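Local coordinates for glutamate racemase (Francisella tularensis subsp. tularensis, PDB 3OUT), which belongs to the Asp/Glu/hydantoin racemase family of enzymes, built from parallel-sheet alpha/beta domains, here with D-glutamic acid bound, at residues N32-Y37 against L224-K229; T53-A58 against S81-D86; I101-S106 against L209-M214; D109-V114 against N178-I183; R235-D240 against E261-D266. All blocks are in the same frame, centred on the assembly; numbering follows the deposited sequence.

Interaction 1: N32-Y37 against L224-K229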
# COMPACT_ATOMS: atom_id res chain seq x y z
N ASN B 32 4.61 8.39 -33.19
CA ASN B 32 4.17 7.02 -33.53
C ASN B 32 4.36 6.05 -32.39
O ASN B 32 4.04 4.90 -32.58
CB ASN B 32 4.93 6.43 -34.72
CG ASN B 32 4.85 7.27 -35.98
OD1 ASN B 32 3.81 7.84 -36.32
ND2 ASN B 32 5.96 7.30 -36.72
N GLU B 33 4.92 6.47 -31.27
CA GLU B 33 5.19 5.55 -30.13
C GLU B 33 4.00 5.36 -29.20
O GLU B 33 3.28 6.31 -28.90
CB GLU B 33 6.35 6.06 -29.31
CG GLU B 33 7.67 6.16 -30.05
CD GLU B 33 8.23 4.79 -30.49
OE1 GLU B 33 8.02 3.82 -29.73
OE2 GLU B 33 8.90 4.72 -31.54
N ASP B 34 3.80 4.12 -28.75
CA ASP B 34 2.85 3.85 -27.67
C ASP B 34 3.49 4.28 -26.35
O ASP B 34 4.71 4.17 -26.15
CB ASP B 34 2.57 2.36 -27.60
CG ASP B 34 1.83 1.83 -28.83
OD1 ASP B 34 1.11 2.58 -29.53
OD2 ASP B 34 1.96 0.61 -29.05
N ILE B 35 2.68 4.82 -25.44
CA ILE B 35 3.16 5.30 -24.14
C ILE B 35 2.23 4.77 -23.05
O ILE B 35 0.99 4.85 -23.16
CB ILE B 35 3.19 6.87 -24.06
CG1 ILE B 35 3.98 7.48 -25.24
CG2 ILE B 35 3.75 7.32 -22.68
CD1 ILE B 35 4.02 9.00 -25.24
N ILE B 36 2.84 4.28 -21.97
CA ILE B 36 2.15 3.95 -20.74
C ILE B 36 2.64 4.96 -19.70
O ILE B 36 3.82 4.99 -19.39
CB ILE B 36 2.49 2.53 -20.23
CG1 ILE B 36 1.96 1.47 -21.19
CG2 ILE B 36 1.95 2.35 -18.80
CD1 ILE B 36 2.37 -0.00 -20.79
N TYR B 37 1.74 5.80 -19.21
CA TYR B 37 2.00 6.68 -18.10
C TYR B 37 1.55 5.97 -16.79
O TYR B 37 0.43 5.42 -16.74
CB TYR B 37 1.22 7.98 -18.25
CG TYR B 37 1.23 8.84 -17.00
CD1 TYR B 37 2.27 9.74 -16.76
CD2 TYR B 37 0.20 8.78 -16.07
CE1 TYR B 37 2.33 10.49 -15.60
CE2 TYR B 37 0.26 9.54 -14.90
CZ TYR B 37 1.28 10.40 -14.67
OH TYR B 37 1.34 11.17 -13.50
N LEU B 224 15.21 1.26 -32.24
CA LEU B 224 14.07 0.74 -31.48
C LEU B 224 12.82 1.60 -31.62
O LEU B 224 12.21 1.96 -30.64
CB LEU B 224 14.46 0.64 -30.02
CG LEU B 224 15.42 -0.49 -29.66
CD1 LEU B 224 15.81 -0.37 -28.18
CD2 LEU B 224 14.81 -1.87 -30.00
N LEU B 225 12.45 1.92 -32.86
CA LEU B 225 11.33 2.78 -33.16
C LEU B 225 10.13 1.98 -33.64
O LEU B 225 10.24 0.99 -34.38
CB LEU B 225 11.76 3.82 -34.22
CG LEU B 225 12.93 4.73 -33.88
CD1 LEU B 225 13.34 5.56 -35.13
CD2 LEU B 225 12.62 5.67 -32.78
N ASN B 226 8.95 2.41 -33.21
CA ASN B 226 7.70 1.75 -33.52
C ASN B 226 7.35 1.89 -35.01
O ASN B 226 7.31 3.00 -35.54
CB ASN B 226 6.59 2.31 -32.60
CG ASN B 226 5.26 1.57 -32.74
OD1 ASN B 226 4.75 1.41 -33.83
ND2 ASN B 226 4.65 1.20 -31.61
N THR B 227 7.16 0.75 -35.67
CA THR B 227 6.85 0.71 -37.11
C THR B 227 5.48 0.12 -37.38
O THR B 227 5.23 -0.41 -38.48
CB THR B 227 7.91 -0.13 -37.85
OG1 THR B 227 7.92 -1.45 -37.31
CG2 THR B 227 9.29 0.49 -37.67
N THR B 228 4.59 0.16 -36.40
CA THR B 228 3.21 -0.22 -36.63
C THR B 228 2.48 0.95 -37.33
O THR B 228 2.92 2.11 -37.26
CB THR B 228 2.48 -0.56 -35.34
OG1 THR B 228 2.28 0.64 -34.58
CG2 THR B 228 3.27 -1.57 -34.51
N LYS B 229 1.37 0.64 -37.97
CA LYS B 229 0.62 1.64 -38.75
C LYS B 229 -0.69 2.02 -38.07
O LYS B 229 -1.48 2.80 -38.60
CB LYS B 229 0.34 1.06 -40.14
CG LYS B 229 1.59 0.46 -40.78
CD LYS B 229 2.71 1.52 -40.91
CE LYS B 229 3.86 1.00 -41.76
NZ LYS B 229 4.94 1.99 -41.78
O HOH W 1 1.98 2.99 -32.19
O HOH W 2 8.43 5.22 -35.97
O HOH W 3 6.05 2.17 -29.10

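Interaction 2: T53-A58 against S81-D86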
# COMPACT_ATOMS: atom_id res chain seq x y z
N THR B 53 10.63 5.21 2.24
CA THR B 53 9.30 5.03 1.69
C THR B 53 9.24 5.33 0.20
O THR B 53 8.58 4.61 -0.55
CB THR B 53 8.30 5.89 2.46
OG1 THR B 53 8.13 5.28 3.73
CG2 THR B 53 6.94 5.88 1.77
N ILE B 54 9.97 6.35 -0.25
CA ILE B 54 10.04 6.65 -1.67
C ILE B 54 10.63 5.47 -2.42
O ILE B 54 10.10 5.10 -3.48
CB ILE B 54 10.79 7.95 -1.98
CG1 ILE B 54 9.98 9.16 -1.43
CG2 ILE B 54 11.05 8.06 -3.49
CD1 ILE B 54 10.79 10.44 -1.28
N GLN B 55 11.69 4.85 -1.88
CA GLN B 55 12.25 3.66 -2.51
C GLN B 55 11.28 2.48 -2.57
O GLN B 55 11.24 1.79 -3.57
CB GLN B 55 13.57 3.22 -1.86
CG GLN B 55 14.67 4.21 -2.07
CD GLN B 55 16.06 3.71 -1.69
OE1 GLN B 55 16.22 2.69 -1.02
NE2 GLN B 55 17.08 4.37 -2.22
N LYS B 56 10.55 2.23 -1.48
CA LYS B 56 9.55 1.18 -1.43
C LYS B 56 8.51 1.38 -2.52
O LYS B 56 8.23 0.46 -3.30
CB LYS B 56 8.87 1.17 -0.04
CG LYS B 56 7.83 0.07 0.04
CD LYS B 56 7.06 0.12 1.36
CE LYS B 56 6.03 -1.04 1.46
NZ LYS B 56 6.70 -2.38 1.80
N PHE B 57 7.98 2.61 -2.64
CA PHE B 57 6.94 2.92 -3.61
C PHE B 57 7.47 2.76 -5.03
O PHE B 57 6.82 2.13 -5.92
CB PHE B 57 6.47 4.36 -3.43
CG PHE B 57 5.65 4.62 -2.21
CD1 PHE B 57 5.20 3.63 -1.38
CD2 PHE B 57 5.33 5.96 -1.93
CE1 PHE B 57 4.41 3.95 -0.29
CE2 PHE B 57 4.56 6.28 -0.85
CZ PHE B 57 4.11 5.27 -0.05
N ALA B 58 8.68 3.26 -5.27
CA ALA B 58 9.27 3.21 -6.64
C ALA B 58 9.54 1.78 -7.08
O ALA B 58 9.37 1.48 -8.27
CB ALA B 58 10.58 4.01 -6.71
N SER B 81 13.70 10.28 -9.18
CA SER B 81 15.07 10.26 -9.77
C SER B 81 16.17 10.49 -8.74
O SER B 81 17.25 9.91 -8.81
CB SER B 81 15.18 11.35 -10.83
OG SER B 81 14.30 11.11 -11.95
N ALA B 82 15.93 11.40 -7.82
CA ALA B 82 16.89 11.75 -6.79
C ALA B 82 17.21 10.60 -5.83
O ALA B 82 18.35 10.44 -5.34
CB ALA B 82 16.34 12.91 -5.95
N ILE B 83 16.17 9.83 -5.51
CA ILE B 83 16.21 8.91 -4.38
C ILE B 83 16.17 7.44 -4.75
O ILE B 83 16.73 6.63 -4.02
CB ILE B 83 15.08 9.27 -3.36
CG1 ILE B 83 15.47 10.59 -2.68
CG2 ILE B 83 14.77 8.14 -2.36
CD1 ILE B 83 14.28 11.40 -2.08
N ALA B 84 15.54 7.11 -5.89
CA ALA B 84 15.26 5.73 -6.27
C ALA B 84 15.71 5.33 -7.64
O ALA B 84 15.34 4.24 -8.11
CB ALA B 84 13.72 5.43 -6.09
N LYS B 85 16.57 6.13 -8.30
CA LYS B 85 16.99 5.78 -9.64
C LYS B 85 17.64 4.42 -9.67
O LYS B 85 17.37 3.63 -10.57
CB LYS B 85 17.97 6.83 -10.19
CG LYS B 85 18.37 6.64 -11.65
CD LYS B 85 19.27 7.78 -12.13
CE LYS B 85 20.63 7.82 -11.44
NZ LYS B 85 21.58 8.72 -12.21
N ASP B 86 18.52 4.11 -8.71
CA ASP B 86 19.22 2.84 -8.74
C ASP B 86 18.30 1.65 -8.48
O ASP B 86 18.47 0.61 -9.10
CB ASP B 86 20.39 2.85 -7.75
CG ASP B 86 21.55 3.74 -8.22
OD1 ASP B 86 21.59 4.20 -9.39
OD2 ASP B 86 22.45 3.98 -7.38

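Interaction 3: I101-S106 against L209-M214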
# COMPACT_ATOMS: atom_id res chain seq x y z
N ILE B 101 16.83 14.22 -13.65
CA ILE B 101 17.96 14.88 -13.02
C ILE B 101 19.17 14.81 -13.95
O ILE B 101 19.86 15.82 -14.12
CB ILE B 101 18.26 14.33 -11.61
CG1 ILE B 101 17.09 14.64 -10.68
CG2 ILE B 101 19.57 14.91 -11.05
CD1 ILE B 101 17.31 14.23 -9.24
N THR B 102 19.40 13.65 -14.57
CA THR B 102 20.47 13.56 -15.60
C THR B 102 20.27 14.61 -16.69
O THR B 102 21.23 15.25 -17.14
CB THR B 102 20.54 12.13 -16.19
OG1 THR B 102 20.82 11.21 -15.12
CG2 THR B 102 21.60 12.01 -17.28
N ALA B 103 19.04 14.78 -17.12
CA ALA B 103 18.70 15.81 -18.11
C ALA B 103 19.03 17.22 -17.61
O ALA B 103 19.65 18.01 -18.32
CB ALA B 103 17.22 15.70 -18.50
N GLY B 104 18.60 17.55 -16.39
CA GLY B 104 18.91 18.86 -15.83
C GLY B 104 20.40 19.14 -15.74
O GLY B 104 20.85 20.25 -16.05
N VAL B 105 21.14 18.15 -15.27
CA VAL B 105 22.58 18.31 -15.07
C VAL B 105 23.22 18.63 -16.41
O VAL B 105 24.11 19.50 -16.51
CB VAL B 105 23.18 17.05 -14.45
CG1 VAL B 105 24.76 17.10 -14.48
CG2 VAL B 105 22.65 16.91 -13.02
N SER B 106 22.75 17.92 -17.45
CA SER B 106 23.31 18.10 -18.80
C SER B 106 23.14 19.55 -19.32
O SER B 106 23.85 19.98 -20.22
CB SER B 106 22.72 17.08 -19.78
OG SER B 106 21.43 17.47 -20.25
N LEU B 209 11.88 18.46 -21.46
CA LEU B 209 12.05 18.20 -22.88
C LEU B 209 13.40 17.54 -23.16
O LEU B 209 13.48 16.63 -23.97
CB LEU B 209 11.88 19.48 -23.71
CG LEU B 209 11.96 19.28 -25.22
CD1 LEU B 209 10.89 18.30 -25.79
CD2 LEU B 209 11.87 20.69 -25.86
N GLN B 210 14.45 18.00 -22.49
CA GLN B 210 15.79 17.41 -22.61
C GLN B 210 15.74 15.92 -22.28
O GLN B 210 16.32 15.10 -23.01
CB GLN B 210 16.78 18.13 -21.72
CG GLN B 210 18.22 17.57 -21.71
CD GLN B 210 19.00 17.76 -23.02
OE1 GLN B 210 18.45 18.09 -24.06
NE2 GLN B 210 20.30 17.55 -22.95
N ALA B 211 15.04 15.56 -21.19
CA ALA B 211 14.88 14.14 -20.86
C ALA B 211 14.21 13.37 -21.98
O ALA B 211 14.63 12.26 -22.37
CB ALA B 211 14.09 13.97 -19.47
N SER B 212 13.14 13.95 -22.54
CA SER B 212 12.48 13.31 -23.68
C SER B 212 13.40 13.14 -24.88
O SER B 212 13.40 12.10 -25.52
CB SER B 212 11.22 14.09 -24.04
OG SER B 212 10.37 14.21 -22.90
N LYS B 213 14.19 14.17 -25.18
CA LYS B 213 15.21 14.08 -26.26
C LYS B 213 16.26 13.02 -26.03
O LYS B 213 16.67 12.37 -26.99
CB LYS B 213 15.85 15.44 -26.47
CG LYS B 213 14.84 16.43 -27.00
CD LYS B 213 15.45 17.65 -27.58
CE LYS B 213 16.28 18.42 -26.64
NZ LYS B 213 16.84 19.64 -27.34
N MSE B 214 16.67 12.84 -24.77
CA MSE B 214 17.60 11.77 -24.42
C MSE B 214 17.00 10.41 -24.76
O MSE B 214 17.68 9.53 -25.26
CB MSE B 214 18.06 11.87 -22.95
CG MSE B 214 18.97 13.04 -22.71
SE MSE B 214 19.36 13.16 -20.81
CE MSE B 214 21.15 13.95 -20.95

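Interaction 4: D109-V114 against N178-I183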
# COMPACT_ATOMS: atom_id res chain seq x y z
N ASP B 109 26.11 21.99 -16.86
CA ASP B 109 27.41 21.50 -16.38
C ASP B 109 28.60 22.28 -16.98
O ASP B 109 29.75 21.97 -16.63
CB ASP B 109 27.56 19.98 -16.50
CG ASP B 109 27.42 19.48 -17.91
OD1 ASP B 109 27.35 20.29 -18.87
OD2 ASP B 109 27.36 18.23 -18.08
N ASN B 110 28.32 23.30 -17.80
CA ASN B 110 29.33 24.30 -18.17
C ASN B 110 29.24 25.66 -17.47
O ASN B 110 30.00 26.57 -17.79
CB ASN B 110 29.37 24.48 -19.69
CG ASN B 110 29.86 23.21 -20.39
OD1 ASN B 110 30.91 22.65 -20.03
ND2 ASN B 110 29.10 22.74 -21.38
N LEU B 111 28.36 25.79 -16.48
CA LEU B 111 28.25 27.01 -15.73
C LEU B 111 29.17 26.98 -14.53
O LEU B 111 29.68 25.92 -14.19
CB LEU B 111 26.79 27.20 -15.29
CG LEU B 111 25.83 27.26 -16.47
CD1 LEU B 111 24.39 27.40 -15.96
CD2 LEU B 111 26.16 28.41 -17.45
N ASN B 112 29.38 28.12 -13.90
CA ASN B 112 30.18 28.25 -12.71
C ASN B 112 29.36 28.24 -11.41
O ASN B 112 29.82 27.75 -10.38
CB ASN B 112 30.94 29.57 -12.78
CG ASN B 112 31.70 29.71 -14.06
OD1 ASN B 112 31.45 30.64 -14.85
ND2 ASN B 112 32.60 28.78 -14.31
N THR B 113 28.14 28.79 -11.49
CA THR B 113 27.30 28.99 -10.31
C THR B 113 25.84 28.67 -10.68
O THR B 113 25.30 29.26 -11.61
CB THR B 113 27.42 30.44 -9.82
OG1 THR B 113 28.82 30.75 -9.64
CG2 THR B 113 26.70 30.59 -8.54
N VAL B 114 25.25 27.67 -10.01
CA VAL B 114 23.91 27.14 -10.37
C VAL B 114 23.04 27.11 -9.12
O VAL B 114 23.51 26.75 -8.04
CB VAL B 114 24.04 25.70 -10.93
CG1 VAL B 114 22.64 25.09 -11.30
CG2 VAL B 114 24.91 25.72 -12.18
N ASN B 178 24.50 35.23 -6.84
CA ASN B 178 25.00 35.41 -8.19
C ASN B 178 24.90 34.13 -9.04
O ASN B 178 25.84 33.75 -9.76
CB ASN B 178 26.45 35.93 -8.16
CG ASN B 178 26.61 37.19 -7.33
OD1 ASN B 178 25.93 38.19 -7.58
ND2 ASN B 178 27.51 37.16 -6.34
N ILE B 179 23.76 33.45 -8.97
CA ILE B 179 23.57 32.27 -9.82
C ILE B 179 23.42 32.64 -11.30
O ILE B 179 22.84 33.69 -11.66
CB ILE B 179 22.38 31.35 -9.31
CG1 ILE B 179 21.02 31.91 -9.69
CG2 ILE B 179 22.50 31.09 -7.81
CD1 ILE B 179 19.80 30.99 -9.18
N GLN B 180 23.92 31.77 -12.18
CA GLN B 180 23.80 31.93 -13.63
C GLN B 180 22.56 31.30 -14.23
O GLN B 180 22.15 31.64 -15.34
CB GLN B 180 25.05 31.38 -14.29
CG GLN B 180 26.31 32.19 -13.96
CD GLN B 180 27.57 31.50 -14.41
OE1 GLN B 180 27.88 30.39 -13.98
NE2 GLN B 180 28.31 32.17 -15.30
N ALA B 181 21.98 30.34 -13.50
CA ALA B 181 20.75 29.69 -13.94
C ALA B 181 20.12 29.04 -12.71
O ALA B 181 20.80 28.77 -11.69
CB ALA B 181 21.03 28.59 -14.98
N LEU B 182 18.83 28.85 -12.79
CA LEU B 182 18.04 28.21 -11.73
C LEU B 182 17.38 26.97 -12.33
O LEU B 182 16.55 27.08 -13.26
CB LEU B 182 16.96 29.16 -11.21
CG LEU B 182 16.13 28.57 -10.05
CD1 LEU B 182 16.91 28.35 -8.73
CD2 LEU B 182 14.89 29.42 -9.75
N ILE B 183 17.71 25.80 -11.79
CA ILE B 183 17.05 24.56 -12.20
C ILE B 183 15.69 24.46 -11.54
O ILE B 183 15.56 24.47 -10.29
CB ILE B 183 17.89 23.30 -11.87
CG1 ILE B 183 19.22 23.35 -12.63
CG2 ILE B 183 17.15 22.01 -12.27
CD1 ILE B 183 20.15 22.21 -12.30
O HOH W 4 29.77 30.17 -17.54

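Interaction 5: R235-D240 against E261-D266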
# COMPACT_ATOMS: atom_id res chain seq x y z
N ARG B 235 -1.88 5.08 -22.66
CA ARG B 235 -2.62 4.49 -21.51
C ARG B 235 -2.16 5.21 -20.27
O ARG B 235 -0.97 5.39 -20.09
CB ARG B 235 -2.36 2.99 -21.36
CG ARG B 235 -3.02 2.12 -22.40
CD ARG B 235 -2.80 0.64 -22.16
NE ARG B 235 -1.52 0.17 -22.71
CZ ARG B 235 -0.85 -0.94 -22.36
NH1 ARG B 235 -1.29 -1.75 -21.40
NH2 ARG B 235 0.29 -1.27 -23.00
N PHE B 236 -3.11 5.63 -19.44
CA PHE B 236 -2.81 6.37 -18.22
C PHE B 236 -3.26 5.46 -17.10
O PHE B 236 -4.47 5.29 -16.88
CB PHE B 236 -3.50 7.73 -18.17
CG PHE B 236 -3.06 8.63 -19.34
CD1 PHE B 236 -3.69 8.54 -20.56
CD2 PHE B 236 -1.99 9.51 -19.20
CE1 PHE B 236 -3.25 9.31 -21.63
CE2 PHE B 236 -1.59 10.29 -20.27
CZ PHE B 236 -2.20 10.20 -21.44
N TYR B 237 -2.30 4.84 -16.44
CA TYR B 237 -2.58 3.94 -15.32
C TYR B 237 -2.29 4.64 -14.02
O TYR B 237 -1.20 5.18 -13.83
CB TYR B 237 -1.69 2.71 -15.43
CG TYR B 237 -2.10 1.69 -16.47
CD1 TYR B 237 -3.43 1.27 -16.59
CD2 TYR B 237 -1.14 1.09 -17.26
CE1 TYR B 237 -3.78 0.26 -17.52
CE2 TYR B 237 -1.45 0.11 -18.17
CZ TYR B 237 -2.78 -0.31 -18.31
OH TYR B 237 -3.09 -1.35 -19.20
N VAL B 238 -3.29 4.70 -13.13
CA VAL B 238 -3.16 5.44 -11.90
C VAL B 238 -3.73 4.64 -10.73
O VAL B 238 -4.67 3.85 -10.90
CB VAL B 238 -3.83 6.85 -12.01
CG1 VAL B 238 -3.10 7.69 -13.07
CG2 VAL B 238 -5.32 6.73 -12.40
N THR B 239 -3.17 4.88 -9.54
CA THR B 239 -3.64 4.16 -8.34
C THR B 239 -4.78 4.88 -7.60
O THR B 239 -5.30 4.34 -6.65
CB THR B 239 -2.48 3.91 -7.36
OG1 THR B 239 -1.85 5.14 -7.06
CG2 THR B 239 -1.45 2.95 -8.00
N ASP B 240 -5.15 6.07 -8.05
CA ASP B 240 -6.39 6.72 -7.56
C ASP B 240 -6.90 7.68 -8.61
O ASP B 240 -6.12 8.18 -9.44
CB ASP B 240 -6.12 7.49 -6.28
CG ASP B 240 -7.39 7.85 -5.55
OD1 ASP B 240 -8.38 7.10 -5.75
OD2 ASP B 240 -7.41 8.88 -4.83
N GLU B 261 -7.23 4.23 -16.52
CA GLU B 261 -7.66 3.04 -15.79
C GLU B 261 -7.08 3.04 -14.36
O GLU B 261 -5.92 3.37 -14.15
CB GLU B 261 -7.30 1.74 -16.52
CG GLU B 261 -7.62 0.50 -15.66
CD GLU B 261 -7.59 -0.79 -16.42
OE1 GLU B 261 -8.15 -0.80 -17.54
OE2 GLU B 261 -7.14 -1.83 -15.85
N ILE B 262 -7.94 2.73 -13.38
CA ILE B 262 -7.54 2.53 -12.00
C ILE B 262 -6.90 1.16 -11.82
O ILE B 262 -7.48 0.13 -12.17
CB ILE B 262 -8.76 2.81 -11.03
CG1 ILE B 262 -8.34 2.72 -9.57
CG2 ILE B 262 -9.94 1.88 -11.27
CD1 ILE B 262 -7.71 3.93 -9.06
N VAL B 263 -5.68 1.17 -11.30
CA VAL B 263 -4.91 -0.03 -11.02
C VAL B 263 -4.46 -0.04 -9.56
O VAL B 263 -4.61 0.94 -8.81
CB VAL B 263 -3.68 -0.12 -11.97
CG1 VAL B 263 -4.14 -0.08 -13.48
CG2 VAL B 263 -2.67 0.94 -11.64
N SER B 264 -3.95 -1.20 -9.16
CA SER B 264 -3.44 -1.43 -7.83
C SER B 264 -2.03 -1.95 -7.85
O SER B 264 -1.65 -2.78 -8.72
CB SER B 264 -4.33 -2.44 -7.12
OG SER B 264 -3.89 -2.64 -5.79
N LEU B 265 -1.24 -1.47 -6.89
CA LEU B 265 0.11 -1.97 -6.63
C LEU B 265 0.12 -3.01 -5.49
O LEU B 265 1.21 -3.40 -5.06
CB LEU B 265 1.07 -0.83 -6.37
CG LEU B 265 1.34 0.06 -7.60
CD1 LEU B 265 2.16 1.33 -7.19
CD2 LEU B 265 2.02 -0.71 -8.73
N ASP B 266 -1.05 -3.47 -5.05
CA ASP B 266 -1.10 -4.41 -3.91
C ASP B 266 -0.23 -5.67 -4.11
O ASP B 266 0.32 -6.21 -3.14
CB ASP B 266 -2.54 -4.86 -3.64
CG ASP B 266 -3.42 -3.78 -3.03
OD1 ASP B 266 -2.92 -2.75 -2.53
OD2 ASP B 266 -4.67 -4.03 -3.03
O HOH W 5 -5.12 -2.75 -17.93
O HOH W 6 -6.14 1.25 -6.54

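Interaction 1: N32-Y37 against L224-K229
The carboxylate of E33 takes the backbone N-H of N226 on OE2, with N226 N to E33 OE2 at 2.9 Å and an N-H...O angle of 179°. The donor arrives on the syn side, tilted 28° out of the carboxylate plane, and the bent chain of E33 (chi2 -66°) carries OE2 to it. OE1 serves a salt bridge to K71, whose ammonium group also reaches the carbonyl of L224, so an acid suits this spot: one oxygen for a loop amide, the other for a cation. D34 OD1 takes the backbone N-H of E233, just before the neighbouring strand 234-238. Packing is slight: E33 and N226 run antiparallel alongside one another, the flat carboxylate brushing N226 CB.

N226 folds its own loop. Its OD1 accepts from T228 N at 2.9 Å, closing an Asx turn, and from T228 OG1 at 2.7 Å, so two bonds fix the amide's rotation. In the fold, this loop runs between helix 208-221 and strand 234-238, and it docks against the residues that lead into strand 35-39 of the parallel sheet.

Water adds further links. One molecule donates to E33 OE1 at 2.6 Å and accepts from D34 N and from N226 ND2, the last at 3.0 Å. A second donates to N226 O and weakly accepts from N32 ND2.

Interaction 2: T53-A58 against S81-D86
I54 lays its side chain across that of I83 at about a right angle, and the two meet at their ends, with I54 CD1 to I83 CD1 at 3.7 Å. Their CG2 branches also touch, I54 CG2 lying 3.9 Å from I83 CG2. In both residues CG2 is anti to the backbone N, which turns CG2 of each toward the other, while CG1 carries CD1 to a second point of contact.

A turn beyond I54, A58 meets the residue after I83: A58 CB sits 3.5 Å from A84 CB, and methyl groups this small let the helices come close: the axes of 53-58 and 81-86 approach to 8.8 Å and cross at -53°. Both helices belong to the alpha/beta fold, helix 51-67 following strand 35-39 and helix 78-92 following strand 72-75. A121 of helix 120-125 touches both isoleucines.

Q55 supplies the polar link. Its extended chain passes CG over I83 CG2 and delivers NE2 to the backbone carbonyl of I83, with Q55 NE2 to I83 O at 2.9 Å and an N-H...O angle of 171°. The acceptor lies in the amide plane of Q55, 3° out of it. A glutamine is thus long enough to span the helix gap while its methylenes pack. The chemistry implies a mainly apolar interface, pinned at one side by a nearly straight bond to a main-chain oxygen.

Interaction 3: I101-S106 against L209-M214
Helices 101-106 and 209-214 cross steeply, at 106°, with their axes 8.3 Å apart at closest approach. The backbones come nearest at A103 and A211, whose CA atoms are 5.0 Å apart. Each residue has only a methyl group, so neither helix is held off: A103 CB lies 3.7 Å from A211 CB and touches the backbone N of A211 as well.

M214, present as selenomethionine, lies beside this point, against the A103-S106 side of the other helix. Its chain, extended beyond CG, brings SE to 3.8 Å from A103 CA and places CE 3.6 Å from S106 OG. A long, flexible chain suits this, since it can follow the surface of the other helix from A103 to S106 and skirt the methyl of T102. The hydroxyl of T102 is turned to D99, at the end of the preceding strand.

S106 and Q210 make the polar link. With chi1 at 80°, S106 OG stands between its own backbone N and carbonyl carbon, from where it donates to the carbonyl oxygen of A103, with S106 OG to A103 O at 2.7 Å. S106 OG in turn accepts from Q210, with Q210 NE2 to S106 OG at 2.9 Å and an N-H...O angle of 158°. Q210 bends at chi2, packing CG against A103 O while its amide turns to the serine. The hydroxyl therefore acts as a relay: because it gives its proton to A103 O, it can act as acceptor for Q210, and the chain of two bonds ties an otherwise apolar crossing together.

Interaction 4: D109-V114 against N178-I183
The amide of Q180 crosses that of N112 at a slant, the two planes only 21° apart, with Q180 NE2 3.5 Å from N112 OD1. The Q180 oxygen faces the loop of segment 109-114 and takes two backbone N-H groups. N112 N meets Q180 OE1 at 2.7 Å, in the carbonyl plane; T113 N meets Q180 OE1 at 3.0 Å, tilted 26° from it. An extended glutamine chain is what lets one oxygen hold two successive amides, and the pair fixes the rotation of the group. At its other end, a water accepts weakly from NE2 while donating to N112 OD1. L111 CB and N112 CB close in around OE1.

These side-chain bonds stand at the entrance to two neighbouring parallel strands, 113-118 and 181-184, of the four-stranded sheet. The first main-chain link is Q180 N to T113 O at 2.9 Å. A181 N, though buried, has no partner in the model.

Apolar groups fill in beside the strands. L111 CD1 rests 3.7 Å from the methyl of A181. V114 holds CG1 anti to its backbone N (chi1 179°), a swing that carries this methyl toward I183, where V114 CG1 meets I183 CD1 at 3.9 Å. The branched T113 uses its two arms differently: CG2 packs against N178 O and I179 CA, and OG1 bonds E140 of the strand on the far side, 140-145.

Interaction 5: R235-D240 against E261-D266
This contact pairs two parallel strands, 234-238 and 259-262, at the edge of the six-stranded sheet, and runs on into the loops that follow them. Three backbone bonds set the register: E261 N to F236 O at 3.0 Å, V238 N to E261 O at 3.1 Å and V263 N to V238 O at 2.9 Å. CA-H...O contacts lie between them, such as I262 CA to V238 O at 3.3 Å.

Y237 and E261 leave the same face of the sheet next to each other. E261 CB comes to the edge of the ring near its plane, and V263 CG1 reaches Y237 CD1 at 3.5 Å as the two side chains cross at about a right angle. A tyrosine suits this place because its flank packs while its hydroxyl bonds: R235 NH1 gives a hydrogen bond to Y237 OH, and a water joins Y237 OH to E261 OE2. R51 of a neighbouring subunit makes a cation-pi contact with this ring, its NH2 bonds Y237 OH and its backbone N bonds E261 OE2, while the backbone N of L243 of a further subunit bonds E261 OE1.

On the other face, I262 holds CG1 anti to its backbone N (chi1 -175°) and turns at chi2 (81°), so CD1 comes 3.4 Å from D240 CA. T239 CG2 meets L265 CG at 4.0 Å, while the hydroxyl of T239 bonds D40. Beyond, S264 OG accepts from D266 N in an ST turn. With helix 245-253 linking the two strands, the whole is a beta-alpha-beta unit, the building block of parallel alpha/beta sheets.

In the fold
Interactions 1 and 5 serve the same sheet, since strands 35-39 and 234-238 are neighbours in it: Y37 O lies 2.8 Å from Y237 N, a probable hydrogen bond. Interaction 4 belongs to the other sheet, its centre about 38 Å from that of interaction 5 across the chain's centre. Between them, interactions 2 and 3 touch through I101, which packs on S81 and A82, and interaction 3 meets interaction 4 where G104 approaches I183. Interaction 2 comes close to the D-glutamic acid: the side chain of I54 is about 8 Å from it, and helix 78-92 begins with the pocket residues N78 and T79. The side chains of I183, T239 and A211 stand about 10 to 11 Å away.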